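PDB 4CL2: periplasmic solute binding protein from Candidatus liberibacter, which binds manganese or zinc ions in the periplasm and probably delivers them to a membrane transporter for uptake into the cell. Local coordinates for residues G15-N20 with R141-K146; H106-L111 with P257-L262. One frame throughout, in Å; residues are numbered along the deposited sequence. Where two conformers were deposited one is given.

Overall arrangement
Along the chain the segments alternate: 15-20 of contact 1, 106-111 of contact 2, 141-146 of contact 1, 257-262 of contact 2. The centres of contacts 1 and 2 lie about 11 Å apart, and the two touch. The backbone N of Y259 in contact 2 makes a hydrogen bond to D16 OD2 in contact 1, and the Y259 ring packs on I17 and Y143. Contact 1 joins helix 12-22, which follows the first strand of the four-stranded parallel sheet, to the long helix 133-158. Contact 2 joins the loop bearing the manganese ligand H106 to the start of helix 259-274. Together they tie the metal-site loop and the N-terminal part of the protein to its long helices.

Contact 1: residues G15-N20 with R141-K146; sequences GDITQN and REYSEK
N20 lies flat on the ring of Y143. Its CB sits over the ring centre, 3.5 Å from the centroid, a CH-pi contact, while its amide runs on above the CE1 side of the ring, with CG 3.4 Å from Y143 CE1. Amide and ring planes are only 3° apart, a stacked pair. The amide is steadied by its own helix: ND2 donates to D16 O (2.8 Å), reaching it from the opposite face of the carbonyl plane to N20 N. Y143 enters this position because its CG stands anti to the backbone N (chi1 -178°), which carries the ring out from helix 133-158 to helix 12-22. The helix after the first strand of the N-terminal parallel sheet thus packs on a long helix that probably runs between the lobes, as in related metal-binding proteins of this family. The axes of the two short segments come within 10.5 Å, at 125°. I17 crosses the tyrosine at about a right angle, CG2 lying 4.1 Å from Y143 CE2. At the hydroxyl end a water in the ring plane bonds both Y143 OH and D16 OD2, and that carboxylate oxygen also accepts a hydrogen bond from the backbone N of Y259. A second water donates to N20 OD1.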
loop_
_atom_site.group_PDB
_atom_site.type_symbol
_atom_site.label_atom_id
_atom_site.label_comp_id
_atom_site.label_asym_id
_atom_site.label_seq_id
_atom_site.Cartn_x
_atom_site.Cartn_y
_atom_site.Cartn_z
ATOM N N GLY A 15 8.726 5.775 -1.107
ATOM C CA GLY A 15 9.875 6.241 -1.834
ATOM C C GLY A 15 9.605 6.516 -3.283
ATOM O O GLY A 15 10.052 7.552 -3.844
ATOM N N ASP A 16 8.866 5.619 -3.935
ATOM C CA ASP A 16 8.577 5.781 -5.352
ATOM C C ASP A 16 7.613 6.954 -5.611
ATOM O O ASP A 16 7.783 7.748 -6.573
ATOM C CB ASP A 16 8.000 4.482 -5.934
ATOM C CG ASP A 16 7.711 4.617 -7.397
ATOM O OD1 ASP A 16 8.650 4.636 -8.218
ATOM O OD2 ASP A 16 6.524 4.764 -7.738
ATOM N N ILE A 17 6.622 7.116 -4.732
ATOM C CA ILE A 17 5.697 8.269 -4.845
ATOM C C ILE A 17 6.484 9.545 -4.723
ATOM O O ILE A 17 6.367 10.483 -5.523
ATOM C CB ILE A 17 4.613 8.200 -3.762
ATOM C CG1 ILE A 17 3.652 7.062 -4.064
ATOM C CG2 ILE A 17 3.810 9.525 -3.751
ATOM C CD1 ILE A 17 2.815 6.685 -2.876
ATOM N N THR A 18 7.355 9.571 -3.722
ATOM C CA THR A 18 8.154 10.795 -3.490
ATOM C C THR A 18 9.082 11.137 -4.672
ATOM O O THR A 18 9.187 12.299 -5.092
ATOM C CB THR A 18 8.976 10.611 -2.221
ATOM O OG1 THR A 18 8.093 10.284 -1.138
ATOM C CG2 THR A 18 9.682 11.906 -1.856
ATOM N N GLN A 19 9.706 10.130 -5.253
ATOM C CA GLN A 19 10.537 10.339 -6.431
ATOM C C GLN A 19 9.762 10.936 -7.561
ATOM O O GLN A 19 10.290 11.759 -8.292
ATOM C CB GLN A 19 11.180 9.023 -6.866
ATOM C CG GLN A 19 12.091 9.105 -8.079
ATOM C CD GLN A 19 13.312 10.006 -7.873
ATOM O OE1 GLN A 19 13.809 10.191 -6.768
ATOM N NE2 GLN A 19 13.772 10.597 -8.953
ATOM N N ASN A 20 8.501 10.563 -7.722
ATOM C CA ASN A 20 7.735 11.148 -8.811
ATOM C C ASN A 20 7.338 12.594 -8.580
ATOM O O ASN A 20 7.116 13.360 -9.529
ATOM C CB ASN A 20 6.495 10.320 -9.058
ATOM C CG ASN A 20 6.798 9.135 -9.918
ATOM O OD1 ASN A 20 6.931 9.241 -11.152
ATOM N ND2 ASN A 20 6.993 8.004 -9.288
ATOM N N ARG A 141 0.726 17.424 -9.674
ATOM C CA ARG A 141 -0.463 17.358 -10.547
ATOM C C ARG A 141 -0.224 16.347 -11.687
ATOM O O ARG A 141 -1.047 15.514 -11.958
ATOM C CB ARG A 141 -0.862 18.699 -11.065
ATOM C CG ARG A 141 -2.058 18.677 -12.028
ATOM C CD ARG A 141 -1.647 18.510 -13.505
ATOM N NE ARG A 141 -0.934 19.643 -13.935
ATOM C CZ ARG A 141 -0.300 19.731 -15.112
ATOM N NH1 ARG A 141 -0.309 18.670 -15.931
ATOM N NH2 ARG A 141 0.344 20.786 -15.413
ATOM N N GLU A 142 0.935 16.443 -12.337
ATOM C CA GLU A 142 1.259 15.478 -13.389
ATOM C C GLU A 142 1.166 14.078 -12.918
ATOM O O GLU A 142 0.669 13.189 -13.622
ATOM C CB GLU A 142 2.639 15.745 -14.007
ATOM C CG GLU A 142 2.637 16.989 -14.890
ATOM C CD GLU A 142 3.975 17.286 -15.547
ATOM O OE1 GLU A 142 5.016 16.758 -15.068
ATOM O OE2 GLU A 142 3.965 18.097 -16.494
ATOM N N TYR A 143 1.742 13.787 -11.760
ATOM C CA TYR A 143 1.748 12.420 -11.282
ATOM C C TYR A 143 0.336 11.919 -10.849
ATOM O O TYR A 143 -0.058 10.763 -11.125
ATOM C CB TYR A 143 2.743 12.297 -10.140
ATOM C CG TYR A 143 2.888 10.909 -9.576
ATOM C CD1 TYR A 143 3.248 9.832 -10.392
ATOM C CD2 TYR A 143 2.748 10.673 -8.245
ATOM C CE1 TYR A 143 3.438 8.534 -9.835
ATOM C CE2 TYR A 143 2.917 9.415 -7.707
ATOM C CZ TYR A 143 3.248 8.341 -8.511
ATOM O OH TYR A 143 3.477 7.089 -7.975
ATOM N N SER A 144 -0.432 12.798 -10.180
ATOM C CA SER A 144 -1.800 12.482 -9.838
ATOM C C SER A 144 -2.612 12.108 -11.115
ATOM O O SER A 144 -3.352 11.150 -11.131
ATOM C CB SER A 144 -2.422 13.725 -9.163
ATOM O OG SER A 144 -1.854 13.954 -7.884
ATOM N N GLU A 145 -2.423 12.874 -12.191
ATOM C CA GLU A 145 -3.080 12.625 -13.441
ATOM C C GLU A 145 -2.619 11.346 -14.089
ATOM O O GLU A 145 -3.432 10.614 -14.634
ATOM C CB GLU A 145 -2.942 13.802 -14.435
ATOM C CG GLU A 145 -3.570 15.116 -13.990
ATOM C CD GLU A 145 -4.959 15.002 -13.344
ATOM O OE1 GLU A 145 -5.837 14.312 -13.933
ATOM O OE2 GLU A 145 -5.145 15.630 -12.248
ATOM N N LYS A 146 -1.328 11.064 -14.027
ATOM C CA LYS A 146 -0.855 9.792 -14.564
ATOM C C LYS A 146 -1.497 8.582 -13.862
ATOM O O LYS A 146 -1.888 7.632 -14.517
ATOM C CB LYS A 146 0.672 9.739 -14.423
ATOM C CG LYS A 146 1.330 8.630 -15.200
ATOM C CD LYS A 146 2.859 8.714 -15.078
ATOM C CE LYS A 146 3.558 7.672 -15.959
ATOM N NZ LYS A 146 5.020 7.910 -15.749
HETATM O O HOH W 1 4.672 5.288 -9.610
HETATM O O HOH W 2 5.431 8.114 -13.290
#

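Contact 2: residues H106-L111 with P257-L262; sequences HAWMSL and PTYLDL. With MN (manganese (II) ion), chain L.
Y259 reaches W108 through a hydrogen bond from its hydroxyl: OH donates to W108 O at 2.6 Å. The bond lies in the carbonyl plane on a lone pair, with a C=O...O angle of 137°, and the acceptor sits at the edge of the tyrosine ring, in its plane. Within 257-262, T258 is the N-cap of helix 259-274, its OG1 accepting from D261 N (3.0 Å). Apolar packing lies alongside. W108 CB is 3.9 Å from Y259 CE1. M109 SD meets L262 CD2 at 3.6 Å, the two side chains crossing at about a right angle. The methionine is bent at chi2 and chi3 (-60° and -59°), which turns its thioether end toward the leucine. W108 itself is held from outside the segments, NE1 donating to V246 O, and one face of its indole lies against H106 CA, within a type I turn from H106 to M109. Metal coordination is made by H106 NE2, 2.4 Å from the manganese, while N104 OD1 accepts from H106 ND1 and probably orients the imidazole. H106, E172 and D247 are the protein ligands here; H39, a ligand in another structure of this protein, is not bound in this metal site of the bacterial solute-binding protein 9 family.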
loop_
_atom_site.group_PDB
_atom_site.type_symbol
_atom_site.label_atom_id
_atom_site.label_comp_id
_atom_site.label_asym_id
_atom_site.label_seq_id
_atom_site.Cartn_x
_atom_site.Cartn_y
_atom_site.Cartn_z
ATOM N N HIS A 106 -2.928 -0.522 5.117
ATOM C CA HIS A 106 -2.819 -0.646 3.668
ATOM C C HIS A 106 -3.615 0.438 2.904
ATOM O O HIS A 106 -4.252 0.143 1.896
ATOM C CB HIS A 106 -3.308 -1.984 3.190
ATOM C CG HIS A 106 -2.524 -3.128 3.764
ATOM N ND1 HIS A 106 -2.939 -3.812 4.895
ATOM C CD2 HIS A 106 -1.423 -3.778 3.303
ATOM C CE1 HIS A 106 -2.086 -4.806 5.144
ATOM N NE2 HIS A 106 -1.163 -4.801 4.196
ATOM N N ALA A 107 -3.486 1.654 3.353
ATOM C CA ALA A 107 -4.307 2.780 2.811
ATOM C C ALA A 107 -3.914 3.124 1.388
ATOM O O ALA A 107 -4.748 3.719 0.648
ATOM C CB ALA A 107 -4.126 4.008 3.713
ATOM N N TRP A 108 -2.711 2.763 0.955
ATOM C CA TRP A 108 -2.264 3.037 -0.405
ATOM C C TRP A 108 -2.963 2.276 -1.536
ATOM O O TRP A 108 -2.813 2.661 -2.678
ATOM C CB TRP A 108 -0.731 2.857 -0.557
ATOM C CG TRP A 108 -0.280 1.451 -0.279
ATOM C CD1 TRP A 108 -0.295 0.407 -1.172
ATOM C CD2 TRP A 108 0.122 0.903 0.972
ATOM N NE1 TRP A 108 0.138 -0.756 -0.550
ATOM C CE2 TRP A 108 0.372 -0.478 0.769
ATOM C CE3 TRP A 108 0.314 1.443 2.256
ATOM C CZ2 TRP A 108 0.844 -1.304 1.777
ATOM C CZ3 TRP A 108 0.779 0.640 3.263
ATOM C CH2 TRP A 108 1.044 -0.748 3.041
ATOM N N MET A 109 -3.723 1.246 -1.161
ATOM C CA MET A 109 -4.440 0.411 -2.143
ATOM C C MET A 109 -5.818 1.038 -2.407
ATOM O O MET A 109 -6.833 0.582 -1.920
ATOM C CB MET A 109 -4.584 -1.032 -1.694
ATOM C CG MET A 109 -3.280 -1.760 -1.525
ATOM S SD MET A 109 -2.264 -1.867 -2.987
ATOM C CE MET A 109 -3.337 -2.712 -4.162
ATOM N N SER A 110 -5.804 2.187 -3.064
ATOM C CA SER A 110 -6.986 3.000 -3.245
ATOM C C SER A 110 -6.613 4.143 -4.182
ATOM O O SER A 110 -5.561 4.777 -4.059
ATOM C CB SER A 110 -7.509 3.558 -1.910
ATOM O OG SER A 110 -8.260 4.762 -1.994
ATOM N N LEU A 111 -7.525 4.440 -5.079
ATOM C CA LEU A 111 -7.329 5.526 -6.054
ATOM C C LEU A 111 -7.479 6.857 -5.318
ATOM O O LEU A 111 -6.661 7.755 -5.475
ATOM C CB LEU A 111 -8.330 5.385 -7.244
ATOM C CG LEU A 111 -8.316 6.595 -8.234
ATOM C CD1 LEU A 111 -6.939 6.729 -8.784
ATOM C CD2 LEU A 111 -9.334 6.215 -9.317
ATOM N N PRO A 257 7.284 -2.541 -10.337
ATOM C CA PRO A 257 8.522 -1.889 -9.845
ATOM C C PRO A 257 8.275 -0.428 -9.412
ATOM O O PRO A 257 9.197 0.236 -8.942
ATOM C CB PRO A 257 9.426 -1.968 -11.025
ATOM C CG PRO A 257 8.520 -1.808 -12.209
ATOM C CD PRO A 257 7.361 -2.734 -11.794
ATOM N N THR A 258 7.076 0.072 -9.612
ATOM C CA THR A 258 6.675 1.428 -9.201
ATOM C C THR A 258 5.308 1.372 -8.558
ATOM O O THR A 258 4.564 0.397 -8.723
ATOM C CB THR A 258 6.601 2.416 -10.398
ATOM O OG1 THR A 258 5.461 2.111 -11.224
ATOM C CG2 THR A 258 7.815 2.382 -11.283
ATOM N N TYR A 259 4.920 2.408 -7.815
ATOM C CA TYR A 259 3.604 2.420 -7.229
ATOM C C TYR A 259 2.502 2.360 -8.253
ATOM O O TYR A 259 1.509 1.604 -8.096
ATOM C CB TYR A 259 3.448 3.668 -6.352
ATOM C CG TYR A 259 2.050 3.921 -5.734
ATOM C CD1 TYR A 259 1.453 2.988 -4.981
ATOM C CD2 TYR A 259 1.414 5.104 -5.888
ATOM C CE1 TYR A 259 0.216 3.210 -4.344
ATOM C CE2 TYR A 259 0.216 5.365 -5.268
ATOM C CZ TYR A 259 -0.392 4.415 -4.495
ATOM O OH TYR A 259 -1.595 4.661 -3.873
ATOM N N LEU A 260 2.591 3.190 -9.291
ATOM C CA LEU A 260 1.607 3.121 -10.366
ATOM C C LEU A 260 1.516 1.714 -10.961
ATOM O O LEU A 260 0.399 1.212 -11.122
ATOM C CB LEU A 260 1.906 4.130 -11.449
ATOM C CG LEU A 260 0.904 4.236 -12.619
ATOM C CD1 LEU A 260 1.092 5.521 -13.322
ATOM C CD2 LEU A 260 1.141 3.129 -13.604
ATOM N N ASP A 261 2.637 1.061 -11.228
ATOM C CA ASP A 261 2.641 -0.286 -11.778
ATOM C C ASP A 261 2.032 -1.290 -10.800
ATOM O O ASP A 261 1.360 -2.210 -11.229
ATOM C CB ASP A 261 4.011 -0.746 -12.126
ATOM C CG ASP A 261 4.635 0.031 -13.306
ATOM O OD1 ASP A 261 3.942 0.647 -14.081
ATOM O OD2 ASP A 261 5.840 -0.028 -13.444
ATOM N N LEU A 262 2.248 -1.097 -9.527
ATOM C CA LEU A 262 1.676 -1.951 -8.512
ATOM C C LEU A 262 0.175 -1.851 -8.491
ATOM O O LEU A 262 -0.542 -2.884 -8.484
ATOM C CB LEU A 262 2.220 -1.617 -7.115
ATOM C CG LEU A 262 1.671 -2.436 -5.934
ATOM C CD1 LEU A 262 2.812 -2.669 -4.926
ATOM C CD2 LEU A 262 0.545 -1.698 -5.294
HETATM MN MN MN L . 0.901 -5.903 4.748
#